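Local coordinates for citrate synthase (Pyrobaculum aerophilum, PDB 2IBP), which probably catalyses the condensation of oxaloacetate with acetyl-CoA to citrate and works as a thermophilic homodimer of topologically interlinked chains, at residues P95-V98 with E99-N103. Residues are numbered along the deposited sequence; the frame is centred on the assembly and turned at random. Where two conformers were deposited one is given.
Sequences PATV and EVIRN
E99, V100, I101 and R102 donate their backbone N-H to the O atoms of P95, A96, T97 and V98 in turn, the i to i+4 ladder of an alpha-helix, ending with R102 N to V98 O at 2.8 Å. On the polar side E99 folds back toward the helix start: CG, set beside its own backbone N (chi1 -64°), lies 3.4 Å from P95 O, and the bend at chi2 then turns the carboxylate. A water donates both to P95 O and to E99 OE2 (2.7 Å), tying the carboxylate to the first turn. In one of its two conformers R102 approaches the same carboxylate from one turn on, its chain bent at chi3; NH2 meets OE2 of E99 on the syn side at 3.2 Å, and NE makes a salt bridge with OE1 of E99 at 3.1 Å, whose hydrogen bond is weak. Were E99 an alanine, R102 would probably lose this anionic mate and the water its second acceptor. On the apolar side CD1 of I101 reaches back to CG2 of T97 (4.3 Å), whose OG1 is hydrogen-bonded to E120. V98 and I101 pack on helix 141-169 through Y164, H165 and F168, A96 and V100 on helix 109-123, while E99 and N103 face N103 and E99 of the second subunit, placing this short helix at the dimer interface.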
loop_
_atom_site.group_PDB
_atom_site.type_symbol
_atom_site.label_atom_id
_atom_site.label_comp_id
_atom_site.label_asym_id
_atom_site.label_seq_id
_atom_site.Cartn_x
_atom_site.Cartn_y
_atom_site.Cartn_z
ATOM N N PRO A 95 14.067 -18.806 -6.374
ATOM C CA PRO A 95 13.952 -18.895 -7.821
ATOM C C PRO A 95 12.656 -18.308 -8.400
ATOM O O PRO A 95 12.678 -17.736 -9.480
ATOM C CB PRO A 95 14.056 -20.402 -8.085
ATOM C CG PRO A 95 14.869 -20.914 -6.969
ATOM C CD PRO A 95 14.490 -20.087 -5.777
ATOM N N ALA A 96 11.534 -18.448 -7.694
ATOM C CA ALA A 96 10.262 -17.918 -8.177
ATOM C C ALA A 96 10.337 -16.406 -8.288
ATOM O O ALA A 96 9.827 -15.810 -9.240
ATOM C CB ALA A 96 9.115 -18.316 -7.256
ATOM N N THR A 97 11.010 -15.789 -7.323
ATOM C CA THR A 97 11.189 -14.340 -7.318
ATOM C C THR A 97 12.012 -13.902 -8.530
ATOM O O THR A 97 11.669 -12.947 -9.208
ATOM C CB THR A 97 11.895 -13.905 -6.038
ATOM O OG1 THR A 97 11.141 -14.381 -4.915
ATOM C CG2 THR A 97 12.056 -12.389 -5.975
ATOM N N VAL A 98 13.079 -14.635 -8.821
ATOM C CA VAL A 98 13.933 -14.328 -9.963
ATOM C C VAL A 98 13.138 -14.440 -11.262
ATOM O O VAL A 98 13.248 -13.571 -12.130
ATOM C CB VAL A 98 15.171 -15.242 -9.992
ATOM C CG1 VAL A 98 16.021 -14.943 -11.221
ATOM C CG2 VAL A 98 15.968 -15.036 -8.725
ATOM N N GLU A 99 12.251 -15.433 -11.348
ATOM C CA GLU A 99 11.416 -15.560 -12.544
ATOM C C GLU A 99 10.436 -14.400 -12.641
ATOM O O GLU A 99 10.151 -13.920 -13.736
ATOM C CB GLU A 99 10.709 -16.903 -12.597
ATOM C CG GLU A 99 11.693 -18.058 -12.725
ATOM C CD GLU A 99 12.652 -17.887 -13.905
ATOM O OE1 GLU A 99 12.171 -17.643 -15.035
ATOM O OE2 GLU A 99 13.886 -17.986 -13.703
ATOM N N VAL A 100 9.883 -13.971 -11.507
ATOM C CA VAL A 100 9.005 -12.814 -11.518
ATOM C C VAL A 100 9.761 -11.598 -12.063
ATOM O O VAL A 100 9.280 -10.903 -12.946
ATOM C CB VAL A 100 8.419 -12.547 -10.134
ATOM C CG1 VAL A 100 7.774 -11.168 -10.061
ATOM C CG2 VAL A 100 7.415 -13.648 -9.803
ATOM N N ILE A 101 10.968 -11.362 -11.557
ATOM C CA ILE A 101 11.785 -10.249 -12.061
ATOM C C ILE A 101 12.071 -10.396 -13.567
ATOM O O ILE A 101 11.979 -9.421 -14.323
ATOM C CB ILE A 101 13.108 -10.138 -11.281
ATOM C CG1 ILE A 101 12.822 -9.825 -9.805
ATOM C CG2 ILE A 101 13.985 -9.020 -11.873
ATOM C CD1 ILE A 101 14.060 -9.984 -8.880
ATOM N N ARG A 102 12.419 -11.598 -14.003
ATOM C CA ARG A 102 12.717 -11.861 -15.414
ATOM C C ARG A 102 11.523 -11.482 -16.271
ATOM O O ARG A 102 11.660 -10.824 -17.311
ATOM C CB ARG A 102 13.019 -13.341 -15.621
ATOM C CG ARG A 102 13.455 -13.686 -17.037
ATOM C CD ARG A 102 13.550 -15.185 -17.235
ATOM N NE ARG A 102 14.375 -15.820 -16.214
ATOM C CZ ARG A 102 15.692 -16.005 -16.298
ATOM N NH1 ARG A 102 16.377 -15.582 -17.351
ATOM N NH2 ARG A 102 16.330 -16.601 -15.296
ATOM N N ASN A 103 10.342 -11.904 -15.834
ATOM C CA ASN A 103 9.131 -11.586 -16.588
ATOM C C ASN A 103 8.828 -10.111 -16.675
ATOM O O ASN A 103 8.182 -9.674 -17.621
ATOM C CB ASN A 103 7.936 -12.329 -16.055
ATOM C CG ASN A 103 7.917 -13.728 -16.544
ATOM O OD1 ASN A 103 7.831 -13.955 -17.756
ATOM N ND2 ASN A 103 8.133 -14.673 -15.647
HETATM O O HOH W 1 14.718 -18.669 -11.178
#